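WYL1 (PDB 6OAW) is a WYL-domain accessory protein of the Type VI-D CRISPR-Cas system that modulates its activity, probably acting on the system's effector. Local coordinates at residues 8-13 against 140-145; 22-27 against 163-168; 90-95 against 150-155; 58-63 against 133-138. One frame throughout, in Å; residues are numbered along the deposited sequence.

Contact 1 (8-13 against 140-145)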
loop_
_atom_site.group_PDB
_atom_site.type_symbol
_atom_site.label_atom_id
_atom_site.label_comp_id
_atom_site.label_asym_id
_atom_site.label_seq_id
_atom_site.Cartn_x
_atom_site.Cartn_y
_atom_site.Cartn_z
ATOM N N THR B 8 32.183 5.366 13.278
ATOM C CA THR B 8 31.455 5.673 12.009
ATOM C C THR B 8 31.466 4.482 11.039
ATOM O O THR B 8 32.373 3.623 11.128
ATOM C CB THR B 8 32.027 6.936 11.354
ATOM O OG1 THR B 8 33.360 6.673 10.934
ATOM C CG2 THR B 8 32.020 8.127 12.282
ATOM N N PHE B 9 30.473 4.442 10.145
ATOM C CA PHE B 9 30.296 3.366 9.133
ATOM C C PHE B 9 31.566 3.208 8.308
ATOM O O PHE B 9 31.950 2.075 8.003
ATOM C CB PHE B 9 29.121 3.689 8.214
ATOM C CG PHE B 9 27.784 3.537 8.890
ATOM C CD1 PHE B 9 27.350 2.279 9.276
ATOM C CD2 PHE B 9 26.970 4.630 9.118
ATOM C CE1 PHE B 9 26.115 2.107 9.872
ATOM C CE2 PHE B 9 25.742 4.465 9.738
ATOM C CZ PHE B 9 25.310 3.201 10.100
ATOM N N LEU B 10 32.156 4.339 7.928
ATOM C CA LEU B 10 33.368 4.427 7.082
ATOM C C LEU B 10 34.358 5.365 7.760
ATOM O O LEU B 10 33.948 6.333 8.400
ATOM C CB LEU B 10 32.976 4.947 5.697
ATOM C CG LEU B 10 32.062 4.045 4.869
ATOM C CD1 LEU B 10 31.636 4.752 3.587
ATOM C CD2 LEU B 10 32.743 2.723 4.548
ATOM N N PRO B 11 35.678 5.092 7.653
ATOM C CA PRO B 11 36.685 5.931 8.289
ATOM C C PRO B 11 36.751 7.277 7.554
ATOM O O PRO B 11 36.450 7.315 6.366
ATOM C CB PRO B 11 37.980 5.110 8.173
ATOM C CG PRO B 11 37.766 4.242 6.945
ATOM C CD PRO B 11 36.265 4.004 6.857
ATOM N N LYS B 12 37.106 8.346 8.275
ATOM C CA LYS B 12 37.317 9.688 7.676
ATOM C C LYS B 12 38.451 9.515 6.660
ATOM O O LYS B 12 39.425 8.798 6.993
ATOM C CB LYS B 12 37.639 10.735 8.751
ATOM C CG LYS B 12 36.773 10.722 10.004
ATOM N N ARG B 13 38.316 10.073 5.454
ATOM C CA ARG B 13 39.340 9.937 4.381
ATOM C C ARG B 13 40.382 11.058 4.497
ATOM O O ARG B 13 40.021 12.156 4.977
ATOM C CB ARG B 13 38.681 9.988 3.001
ATOM C CG ARG B 13 38.047 11.328 2.665
ATOM C CD ARG B 13 37.259 11.258 1.380
ATOM N NE ARG B 13 36.610 12.526 1.108
ATOM C CZ ARG B 13 37.204 13.602 0.592
ATOM N NH1 ARG B 13 36.496 14.697 0.374
ATOM N NH2 ARG B 13 38.494 13.606 0.320
ATOM N N ASP B 140 30.611 13.181 -1.714
ATOM C CA ASP B 140 29.653 13.812 -0.759
ATOM C C ASP B 140 29.033 12.731 0.130
ATOM O O ASP B 140 28.979 12.955 1.351
ATOM C CB ASP B 140 28.576 14.650 -1.455
ATOM C CG ASP B 140 29.114 15.960 -1.999
ATOM O OD1 ASP B 140 30.216 16.351 -1.588
ATOM O OD2 ASP B 140 28.459 16.558 -2.858
ATOM N N LEU B 141 28.622 11.597 -0.442
ATOM C CA LEU B 141 28.030 10.483 0.345
ATOM C C LEU B 141 29.118 9.875 1.232
ATOM O O LEU B 141 28.813 9.536 2.380
ATOM C CB LEU B 141 27.395 9.418 -0.552
ATOM C CG LEU B 141 26.698 8.288 0.220
ATOM C CD1 LEU B 141 25.608 8.818 1.143
ATOM C CD2 LEU B 141 26.101 7.256 -0.716
ATOM N N TYR B 142 30.351 9.749 0.751
ATOM C CA TYR B 142 31.447 9.169 1.567
ATOM C C TYR B 142 31.602 9.994 2.842
ATOM O O TYR B 142 31.686 9.390 3.926
ATOM C CB TYR B 142 32.787 9.082 0.828
ATOM C CG TYR B 142 33.795 8.299 1.631
ATOM C CD1 TYR B 142 34.538 8.919 2.622
ATOM C CD2 TYR B 142 33.904 6.923 1.498
ATOM C CE1 TYR B 142 35.422 8.201 3.411
ATOM C CE2 TYR B 142 34.767 6.190 2.290
ATOM C CZ TYR B 142 35.523 6.832 3.252
ATOM O OH TYR B 142 36.367 6.110 4.038
ATOM N N ASP B 143 31.633 11.324 2.700
ATOM C CA ASP B 143 31.874 12.278 3.820
ATOM C C ASP B 143 30.678 12.249 4.784
ATOM O O ASP B 143 30.928 12.368 5.982
ATOM C CB ASP B 143 32.242 13.671 3.296
ATOM C CG ASP B 143 33.619 13.706 2.652
ATOM O OD1 ASP B 143 34.437 12.804 2.948
ATOM O OD2 ASP B 143 33.866 14.617 1.849
ATOM N N THR B 144 29.453 12.032 4.305
ATOM C CA THR B 144 28.260 11.842 5.185
ATOM C C THR B 144 28.405 10.523 5.954
ATOM O O THR B 144 28.226 10.530 7.173
ATOM C CB THR B 144 26.945 11.905 4.397
ATOM O OG1 THR B 144 26.836 13.199 3.808
ATOM C CG2 THR B 144 25.727 11.650 5.255
ATOM N N LEU B 145 28.748 9.430 5.273
ATOM C CA LEU B 145 28.808 8.087 5.904
ATOM C C LEU B 145 30.024 7.965 6.828
ATOM O O LEU B 145 30.081 6.971 7.582
ATOM C CB LEU B 145 28.853 7.033 4.801
ATOM C CG LEU B 145 27.583 6.895 3.972
ATOM C CD1 LEU B 145 27.802 5.896 2.857
ATOM C CD2 LEU B 145 26.422 6.442 4.819
#

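Contact 2 (22-27 against 163-168)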
loop_
_atom_site.group_PDB
_atom_site.type_symbol
_atom_site.label_atom_id
_atom_site.label_comp_id
_atom_site.label_asym_id
_atom_site.label_seq_id
_atom_site.Cartn_x
_atom_site.Cartn_y
_atom_site.Cartn_z
ATOM N N GLU B 22 34.574 4.044 -3.915
ATOM C CA GLU B 22 34.410 2.599 -3.596
ATOM C C GLU B 22 32.950 2.184 -3.840
ATOM O O GLU B 22 32.060 3.030 -3.663
ATOM C CB GLU B 22 34.892 2.311 -2.169
ATOM C CG GLU B 22 33.911 2.653 -1.062
ATOM C CD GLU B 22 34.443 2.258 0.306
ATOM O OE1 GLU B 22 35.544 1.703 0.363
ATOM O OE2 GLU B 22 33.765 2.506 1.308
ATOM N N VAL B 23 32.743 0.924 -4.230
ATOM C CA VAL B 23 31.420 0.304 -4.525
ATOM C C VAL B 23 30.979 -0.528 -3.319
ATOM O O VAL B 23 31.757 -1.425 -2.916
ATOM C CB VAL B 23 31.503 -0.597 -5.768
ATOM C CG1 VAL B 23 30.249 -1.446 -5.939
ATOM C CG2 VAL B 23 31.810 0.205 -7.022
ATOM N N GLN B 24 29.781 -0.260 -2.796
ATOM C CA GLN B 24 29.096 -1.096 -1.779
ATOM C C GLN B 24 27.998 -1.931 -2.456
ATOM O O GLN B 24 27.109 -1.335 -3.102
ATOM C CB GLN B 24 28.508 -0.216 -0.678
ATOM C CG GLN B 24 28.303 -0.961 0.628
ATOM C CD GLN B 24 29.554 -1.069 1.466
ATOM O OE1 GLN B 24 30.668 -0.672 1.084
ATOM N NE2 GLN B 24 29.374 -1.633 2.645
ATOM N N SER B 25 28.091 -3.260 -2.324
ATOM C CA SER B 25 27.054 -4.254 -2.697
ATOM C C SER B 25 25.941 -4.224 -1.642
ATOM O O SER B 25 26.233 -4.456 -0.479
ATOM C CB SER B 25 27.635 -5.639 -2.827
ATOM O OG SER B 25 27.955 -5.938 -4.174
ATOM N N ILE B 26 24.718 -3.894 -2.045
ATOM C CA ILE B 26 23.529 -3.899 -1.155
ATOM C C ILE B 26 22.625 -5.039 -1.591
ATOM O O ILE B 26 22.149 -5.058 -2.717
ATOM C CB ILE B 26 22.816 -2.541 -1.188
ATOM C CG1 ILE B 26 23.806 -1.390 -1.002
ATOM C CG2 ILE B 26 21.723 -2.501 -0.130
ATOM C CD1 ILE B 26 23.296 -0.064 -1.510
ATOM N N PRO B 27 22.388 -6.039 -0.721
ATOM C CA PRO B 27 21.456 -7.125 -1.024
ATOM C C PRO B 27 20.007 -6.716 -0.714
ATOM O O PRO B 27 19.657 -6.531 0.415
ATOM C CB PRO B 27 22.000 -8.267 -0.153
ATOM C CG PRO B 27 22.609 -7.576 1.065
ATOM C CD PRO B 27 23.020 -6.193 0.596
ATOM N N ARG B 163 24.078 -3.222 6.253
ATOM C CA ARG B 163 22.834 -3.365 7.041
ATOM C C ARG B 163 22.047 -2.045 6.954
ATOM O O ARG B 163 20.815 -2.097 6.691
ATOM C CB ARG B 163 23.189 -3.758 8.485
ATOM N N PHE B 164 22.716 -0.906 7.175
ATOM C CA PHE B 164 22.078 0.440 7.193
ATOM C C PHE B 164 21.430 0.707 5.821
ATOM O O PHE B 164 20.217 1.033 5.760
ATOM C CB PHE B 164 23.104 1.502 7.589
ATOM C CG PHE B 164 22.663 2.937 7.497
ATOM C CD1 PHE B 164 21.370 3.315 7.775
ATOM C CD2 PHE B 164 23.575 3.926 7.201
ATOM C CE1 PHE B 164 20.982 4.646 7.721
ATOM C CE2 PHE B 164 23.190 5.255 7.139
ATOM C CZ PHE B 164 21.889 5.615 7.384
ATOM N N LEU B 165 22.200 0.550 4.747
ATOM C CA LEU B 165 21.721 0.896 3.386
ATOM C C LEU B 165 20.611 -0.074 2.977
ATOM O O LEU B 165 19.651 0.381 2.340
ATOM C CB LEU B 165 22.897 0.879 2.407
ATOM C CG LEU B 165 23.967 1.948 2.626
ATOM C CD1 LEU B 165 25.045 1.828 1.590
ATOM C CD2 LEU B 165 23.389 3.350 2.599
ATOM N N LYS B 166 20.712 -1.357 3.324
ATOM C CA LYS B 166 19.640 -2.322 2.983
ATOM C C LYS B 166 18.331 -1.850 3.636
ATOM O O LYS B 166 17.246 -1.907 2.986
ATOM C CB LYS B 166 20.005 -3.732 3.437
ATOM C CG LYS B 166 18.864 -4.734 3.320
ATOM C CD LYS B 166 19.229 -6.145 3.771
ATOM C CE LYS B 166 18.105 -7.147 3.544
ATOM N NZ LYS B 166 17.687 -7.251 2.118
ATOM N N ALA B 167 18.428 -1.408 4.890
ATOM C CA ALA B 167 17.271 -0.941 5.684
ATOM C C ALA B 167 16.685 0.310 5.023
ATOM O O ALA B 167 15.475 0.407 4.916
ATOM C CB ALA B 167 17.691 -0.693 7.101
ATOM N N VAL B 168 17.529 1.241 4.598
ATOM C CA VAL B 168 17.052 2.485 3.938
ATOM C C VAL B 168 16.212 2.114 2.699
ATOM O O VAL B 168 15.108 2.664 2.565
ATOM C CB VAL B 168 18.220 3.418 3.590
ATOM C CG1 VAL B 168 17.812 4.494 2.592
ATOM C CG2 VAL B 168 18.793 4.056 4.829
#

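Contact 3 (90-95 against 150-155)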
loop_
_atom_site.group_PDB
_atom_site.type_symbol
_atom_site.label_atom_id
_atom_site.label_comp_id
_atom_site.label_asym_id
_atom_site.label_seq_id
_atom_site.Cartn_x
_atom_site.Cartn_y
_atom_site.Cartn_z
ATOM N N PHE B 90 16.110 5.608 9.324
ATOM C CA PHE B 90 16.792 6.764 9.956
ATOM C C PHE B 90 16.291 6.889 11.405
ATOM O O PHE B 90 15.106 6.690 11.670
ATOM C CB PHE B 90 16.626 8.033 9.116
ATOM C CG PHE B 90 17.491 8.010 7.881
ATOM C CD1 PHE B 90 18.844 8.343 7.940
ATOM C CD2 PHE B 90 16.973 7.566 6.665
ATOM C CE1 PHE B 90 19.636 8.303 6.798
ATOM C CE2 PHE B 90 17.768 7.522 5.534
ATOM C CZ PHE B 90 19.088 7.898 5.596
ATOM N N VAL B 91 17.206 7.215 12.307
ATOM C CA VAL B 91 17.031 6.989 13.771
ATOM C C VAL B 91 17.073 8.335 14.501
ATOM O O VAL B 91 16.305 8.480 15.437
ATOM C CB VAL B 91 18.056 5.988 14.341
ATOM C CG1 VAL B 91 17.675 5.569 15.746
ATOM C CG2 VAL B 91 18.214 4.743 13.477
ATOM N N GLU B 92 17.906 9.288 14.082
ATOM C CA GLU B 92 17.984 10.641 14.693
ATOM C C GLU B 92 16.575 11.208 14.972
ATOM O O GLU B 92 16.311 11.602 16.108
ATOM C CB GLU B 92 18.789 11.568 13.795
ATOM C CG GLU B 92 18.844 13.003 14.295
ATOM C CD GLU B 92 20.082 13.360 15.054
ATOM O OE1 GLU B 92 20.008 13.409 16.316
ATOM O OE2 GLU B 92 21.113 13.593 14.379
ATOM N N TRP B 93 15.690 11.244 13.981
ATOM C CA TRP B 93 14.349 11.842 14.173
ATOM C C TRP B 93 13.608 11.068 15.263
ATOM O O TRP B 93 12.785 11.697 15.961
ATOM C CB TRP B 93 13.537 11.932 12.877
ATOM C CG TRP B 93 13.030 10.631 12.348
ATOM C CD1 TRP B 93 13.654 9.831 11.431
ATOM C CD2 TRP B 93 11.747 10.028 12.597
ATOM N NE1 TRP B 93 12.877 8.742 11.151
ATOM C CE2 TRP B 93 11.695 8.842 11.837
ATOM C CE3 TRP B 93 10.627 10.376 13.370
ATOM C CZ2 TRP B 93 10.583 8.000 11.850
ATOM C CZ3 TRP B 93 9.530 9.536 13.401
ATOM C CH2 TRP B 93 9.511 8.358 12.650
ATOM N N GLN B 94 13.824 9.754 15.350
ATOM C CA GLN B 94 13.044 8.891 16.270
ATOM C C GLN B 94 13.525 9.157 17.693
ATOM O O GLN B 94 12.693 9.114 18.581
ATOM C CB GLN B 94 13.129 7.411 15.912
ATOM C CG GLN B 94 12.601 7.140 14.528
ATOM C CD GLN B 94 12.545 5.677 14.220
ATOM O OE1 GLN B 94 11.802 4.939 14.860
ATOM N NE2 GLN B 94 13.277 5.272 13.188
ATOM N N ILE B 95 14.793 9.521 17.871
ATOM C CA ILE B 95 15.339 9.943 19.191
ATOM C C ILE B 95 14.782 11.327 19.522
ATOM O O ILE B 95 14.267 11.484 20.626
ATOM C CB ILE B 95 16.873 9.908 19.214
ATOM C CG1 ILE B 95 17.377 8.498 18.907
ATOM C CG2 ILE B 95 17.423 10.447 20.526
ATOM C CD1 ILE B 95 16.850 7.411 19.820
ATOM N N LEU B 150 25.629 10.602 12.146
ATOM C CA LEU B 150 24.830 9.346 12.051
ATOM C C LEU B 150 24.995 8.554 13.357
ATOM O O LEU B 150 25.080 7.300 13.304
ATOM C CB LEU B 150 25.331 8.551 10.838
ATOM C CG LEU B 150 24.833 9.067 9.485
ATOM C CD1 LEU B 150 25.572 8.400 8.329
ATOM C CD2 LEU B 150 23.336 8.842 9.358
ATOM N N TYR B 151 25.102 9.264 14.480
ATOM C CA TYR B 151 25.417 8.675 15.805
ATOM C C TYR B 151 24.528 7.445 16.062
ATOM O O TYR B 151 25.048 6.365 16.334
ATOM C CB TYR B 151 25.281 9.755 16.886
ATOM C CG TYR B 151 25.629 9.313 18.287
ATOM C CD1 TYR B 151 26.926 8.976 18.648
ATOM C CD2 TYR B 151 24.640 9.241 19.258
ATOM C CE1 TYR B 151 27.220 8.551 19.934
ATOM C CE2 TYR B 151 24.914 8.824 20.544
ATOM C CZ TYR B 151 26.210 8.479 20.883
ATOM O OH TYR B 151 26.450 8.052 22.155
ATOM N N TYR B 152 23.206 7.604 15.984
ATOM C CA TYR B 152 22.234 6.563 16.403
ATOM C C TYR B 152 22.153 5.456 15.348
ATOM O O TYR B 152 21.901 4.303 15.720
ATOM C CB TYR B 152 20.876 7.194 16.708
ATOM C CG TYR B 152 20.922 8.128 17.886
ATOM C CD1 TYR B 152 21.063 7.648 19.178
ATOM C CD2 TYR B 152 20.864 9.497 17.704
ATOM C CE1 TYR B 152 21.121 8.511 20.269
ATOM C CE2 TYR B 152 20.949 10.372 18.774
ATOM C CZ TYR B 152 21.072 9.883 20.062
ATOM O OH TYR B 152 21.119 10.793 21.086
ATOM N N GLU B 153 22.348 5.787 14.071
ATOM C CA GLU B 153 22.349 4.788 12.974
ATOM C C GLU B 153 23.537 3.834 13.180
ATOM O O GLU B 153 23.356 2.611 13.071
ATOM C CB GLU B 153 22.361 5.504 11.619
ATOM C CG GLU B 153 21.045 6.201 11.303
ATOM C CD GLU B 153 20.849 7.593 11.897
ATOM O OE1 GLU B 153 21.834 8.137 12.442
ATOM O OE2 GLU B 153 19.706 8.153 11.797
ATOM N N ASN B 154 24.697 4.371 13.529
ATOM C CA ASN B 154 25.933 3.578 13.799
ATOM C C ASN B 154 25.661 2.536 14.900
ATOM O O ASN B 154 26.157 1.394 14.778
ATOM C CB ASN B 154 27.118 4.493 14.120
ATOM C CG ASN B 154 27.786 5.013 12.867
ATOM O OD1 ASN B 154 28.363 4.239 12.121
ATOM N ND2 ASN B 154 27.697 6.309 12.616
ATOM N N LYS B 155 24.870 2.900 15.910
ATOM C CA LYS B 155 24.532 2.015 17.051
ATOM C C LYS B 155 23.486 0.987 16.620
ATOM O O LYS B 155 23.685 -0.206 16.886
ATOM C CB LYS B 155 24.023 2.832 18.243
ATOM C CG LYS B 155 25.092 3.547 19.072
ATOM C CD LYS B 155 24.462 4.303 20.237
ATOM C CE LYS B 155 25.415 5.238 20.951
ATOM N NZ LYS B 155 25.706 4.761 22.318
#

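Contact 4 (58-63 against 133-138)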
loop_
_atom_site.group_PDB
_atom_site.type_symbol
_atom_site.label_atom_id
_atom_site.label_comp_id
_atom_site.label_asym_id
_atom_site.label_seq_id
_atom_site.Cartn_x
_atom_site.Cartn_y
_atom_site.Cartn_z
ATOM N N PHE B 58 20.484 7.651 -8.361
ATOM C CA PHE B 58 19.075 7.529 -7.938
ATOM C C PHE B 58 19.054 7.097 -6.455
ATOM O O PHE B 58 18.323 7.703 -5.662
ATOM C CB PHE B 58 18.316 6.614 -8.897
ATOM C CG PHE B 58 16.833 6.619 -8.662
ATOM C CD1 PHE B 58 16.065 7.691 -9.067
ATOM C CD2 PHE B 58 16.210 5.584 -7.989
ATOM C CE1 PHE B 58 14.701 7.737 -8.810
ATOM C CE2 PHE B 58 14.848 5.623 -7.742
ATOM C CZ PHE B 58 14.090 6.690 -8.175
ATOM N N LEU B 59 19.856 6.097 -6.076
ATOM C CA LEU B 59 19.919 5.594 -4.682
ATOM C C LEU B 59 20.461 6.711 -3.790
ATOM O O LEU B 59 20.031 6.816 -2.630
ATOM C CB LEU B 59 20.808 4.347 -4.593
ATOM C CG LEU B 59 20.250 3.084 -5.242
ATOM C CD1 LEU B 59 21.294 1.997 -5.278
ATOM C CD2 LEU B 59 19.009 2.601 -4.523
ATOM N N THR B 60 21.376 7.519 -4.326
ATOM C CA THR B 60 22.000 8.639 -3.589
ATOM C C THR B 60 20.960 9.735 -3.322
ATOM O O THR B 60 20.955 10.259 -2.187
ATOM C CB THR B 60 23.272 9.099 -4.294
ATOM O OG1 THR B 60 24.150 7.973 -4.218
ATOM C CG2 THR B 60 23.883 10.314 -3.638
ATOM N N SER B 61 20.127 10.085 -4.300
ATOM C CA SER B 61 19.023 11.066 -4.145
ATOM C C SER B 61 18.091 10.599 -3.030
ATOM O O SER B 61 17.664 11.434 -2.221
ATOM C CB SER B 61 18.241 11.234 -5.416
ATOM O OG SER B 61 19.042 11.821 -6.409
ATOM N N ILE B 62 17.727 9.321 -3.035
ATOM C CA ILE B 62 16.792 8.756 -2.025
ATOM C C ILE B 62 17.449 8.929 -0.653
ATOM O O ILE B 62 16.802 9.502 0.243
ATOM C CB ILE B 62 16.467 7.287 -2.314
ATOM C CG1 ILE B 62 15.666 7.140 -3.608
ATOM C CG2 ILE B 62 15.734 6.660 -1.129
ATOM C CD1 ILE B 62 15.481 5.711 -4.045
ATOM N N PHE B 63 18.693 8.459 -0.522
ATOM C CA PHE B 63 19.474 8.564 0.722
ATOM C C PHE B 63 19.530 10.030 1.150
ATOM O O PHE B 63 19.205 10.265 2.306
ATOM C CB PHE B 63 20.862 7.948 0.593
ATOM C CG PHE B 63 21.595 7.962 1.900
ATOM C CD1 PHE B 63 22.255 9.108 2.313
ATOM C CD2 PHE B 63 21.537 6.871 2.744
ATOM C CE1 PHE B 63 22.846 9.154 3.559
ATOM C CE2 PHE B 63 22.156 6.909 3.984
ATOM C CZ PHE B 63 22.813 8.047 4.382
ATOM N N VAL B 133 22.777 -5.117 -5.401
ATOM C CA VAL B 133 22.731 -3.767 -6.037
ATOM C C VAL B 133 24.024 -3.024 -5.700
ATOM O O VAL B 133 24.389 -2.934 -4.509
ATOM C CB VAL B 133 21.479 -2.972 -5.626
ATOM C CG1 VAL B 133 21.398 -1.635 -6.345
ATOM C CG2 VAL B 133 20.230 -3.791 -5.887
ATOM N N ARG B 134 24.703 -2.557 -6.740
ATOM C CA ARG B 134 26.081 -2.014 -6.658
ATOM C C ARG B 134 25.932 -0.496 -6.576
ATOM O O ARG B 134 25.648 0.135 -7.616
ATOM C CB ARG B 134 26.950 -2.461 -7.843
ATOM C CG ARG B 134 27.636 -3.803 -7.643
ATOM N N LEU B 135 26.129 0.056 -5.387
ATOM C CA LEU B 135 26.113 1.515 -5.191
ATOM C C LEU B 135 27.551 2.031 -5.207
ATOM O O LEU B 135 28.316 1.671 -4.308
ATOM C CB LEU B 135 25.430 1.813 -3.865
ATOM C CG LEU B 135 25.549 3.254 -3.385
ATOM C CD1 LEU B 135 24.922 4.221 -4.382
ATOM C CD2 LEU B 135 24.914 3.384 -2.004
ATOM N N SER B 136 27.887 2.861 -6.192
ATOM C CA SER B 136 29.133 3.670 -6.214
ATOM C C SER B 136 28.963 4.843 -5.236
ATOM O O SER B 136 28.002 5.595 -5.403
ATOM C CB SER B 136 29.440 4.113 -7.619
ATOM O OG SER B 136 30.450 5.104 -7.637
ATOM N N ILE B 137 29.833 4.955 -4.226
ATOM C CA ILE B 137 29.802 6.027 -3.180
ATOM C C ILE B 137 30.563 7.264 -3.688
ATOM O O ILE B 137 31.807 7.239 -3.653
ATOM C CB ILE B 137 30.421 5.561 -1.844
ATOM C CG1 ILE B 137 29.965 4.174 -1.377
ATOM C CG2 ILE B 137 30.191 6.623 -0.777
ATOM C CD1 ILE B 137 28.522 4.094 -1.062
ATOM N N CYS B 138 29.845 8.327 -4.071
ATOM C CA CYS B 138 30.412 9.652 -4.438
ATOM C C CYS B 138 31.066 10.298 -3.208
ATOM O O CYS B 138 30.812 9.872 -2.050
ATOM C CB CYS B 138 29.384 10.591 -5.072
ATOM S SG CYS B 138 28.072 11.196 -3.968
#

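Contact 1 (8-13 against 140-145)
The Y142 ring has P11 O at its hydroxyl edge, close to the ring plane, and D143 OD1 in plane at its edge, while L10 CD1 and R13 CB approach the ring obliquely, L10 CD1 lying 3.7 Å from Y142 CE2. The guanidinium of R13 has Y142 CD1 and D143 OD1 at its edge, and its plane is turned 65° from that of the ring. Against the D143 carboxylate it lies much flatter, 19° between planes, and the grip is side-on. R13 NE reaches D143 OD1 at 2.9 Å and R13 NH1 reaches D143 OD2 at 3.0 Å, both on syn sides, so two bonds fix the rotation of both charged groups. R13 starts with CG wedged between the backbone N and the carbonyl carbon (chi1 66°), then runs straight to NE, its CB and CD passing the ring on the way. Y142 OH donates to P11 O over 2.6 Å, tying the tyrosine to the loop backbone. Farther along, L145 O takes a weak bond from L10 N at 3.4 Å and also lies at the edge of the F9 ring, near its plane, and 3.5 Å from F9 CB. L10 CD1 fills in beside L145 CB at 3.8 Å. The N-terminal loop is thus laid along helix 139-145, pinned by a salt bridge at one end and apolar packing at the other. Beyond, F9 stacks on F164 of helix 161-172, the Y142 ring meets Y19, and L145 packs on F63 of helix 55-71.

Contact 2 (22-27 against 163-168)
K166 of helix 161-172 wraps its chain round the carbonyl oxygen of P27 in strand 23-28. Its CB lies 4.1 Å from I26 CG2. CG, CD and CE then curl past P27 O, the nearest of them, K166 CD, at 3.4 Å, until a turn at the last torsion (chi4 59°) folds NZ back to bond P27 O at 2.7 Å. The ammonium comes in tilted 30° from the carbonyl plane and also forms salt bridges with E170 and E128, so two carboxylates probably balance its charge. With alanine in place of K166, P27 O would probably lose this donor and E128 and E170 the cation they share. The strand pairs with strand 131-136 in a two-stranded antiparallel ribbon; helices 30-44 and 55-71 follow the first strand, and 139-145 and 161-172 are among those after the second, consistent with a ribbon-helix-helix-like unit built within one chain. The axes of strand 23-27 and helix 163-168 approach to 7.8 Å and cross at -50°. I26 turns both branches to the helix. Its CG2 rests on K166 CA, 3.7 Å away, while I26 CD1 meets L165 CD1 at 4.0 Å, the side chains crossing at about a right angle. Q24 CG touches L165 CD1 at 4.4 Å.

Contact 3 (90-95 against 150-155)
V91, just before helix 92-96, and E92, its first residue, face helix 151-156, and the polar link between these two short helices is a glutamate that accepts two successive backbone N-H groups at a helix start. Of the hydrogen bonds, V91 N to E153 OE2 is the shorter, 2.7 Å, and E92 N to E153 OE2 follows at 3.1 Å. Both are nearly straight, and both arrive from the same face of the carboxylate, the first on the anti side and the second from above the plane. A bend in the glutamate at chi2 (83°) swings the carboxylate round to them. The pull of the helix start would probably stabilise the negative charge of this buried group. A leucine in place of E153 would probably leave V91 N and E92 N without their acceptor and the helix start less firmly held.

Most apolar contacts gather on Y152. V91 CG1 packs on Y152 CB at 3.7 Å, while V91 CG2 slides past E153 CG. Helix 104-122 backs this group, with I115 and L118 touching V91, while F90 meets F164 and F63 edge-to-face.

The Y152 ring is sandwiched: Y151 CD2 covers one face, and on the other I95 CG1 makes a CH-pi contact, 3.7 Å from the ring centroid and just 9° off its normal, with I95 CG2 reaching on to Y152 CZ.

Contact 4 (58-63 against 133-138)
L59 holds CG anti to the carbonyl carbon (chi1 -70°) and stretches its CD1 out to V133, whereas L135 has CG anti to the backbone N (chi1 169°) and turns its own CD1 toward the helix. L59 CD1 meets V133 CG1 at 3.8 Å, the side chains crossing at a slant. L135 CD1 enters between L59 CB, at 4.1 Å, and T60 OG1, at 3.8 Å, and its side chain lies about perpendicular to that of T60. At the far end T60 CG2 passes C138 SG at 4.3 Å; the thiol caps a backbone N of the following helix. The axes of helix 58-63 and strand 133-136 come within 9.3 Å, at 74° between their N-to-C directions, and helix 55-71 covers a face of the two-stranded ribbon, whose V133 and L135 pair with I26 and Q24 of strand 23-28. Y169 of helix 161-172 bonds to L59 O, and L165 of the same helix packs on L135. No hydrogen bond crosses between the two segments: T60 OG1, bonded to S56 O of its own helix, meets L135 CD1 only by van der Waals contact, and the contact rests mainly on apolar packing, with no bond across it to fix an exact geometry.

All four contacts lie in the N-terminal part of the chain. Contacts 2 and 4 are nearest, 9 Å between centres, since strands 23-28 and 131-136 pair in one antiparallel ribbon, with helices 161-172 and 55-71 packed on it. Contact 1 sits about 14 Å from each of them, on helix 139-145, which directly follows strand 131-136; contact 3 is the outlying one, about 15 Å from contact 1, 17 Å from contact 2 and 20 Å from contact 4, centre to centre. Along the chain, contact 4 is nested inside the loops closed by contacts 1 and 2, contact 3 inside contact 2, and the other pairs interleave. F63, F90, F164 and F9 meet where the contacts touch, so distant segments share one aromatic core.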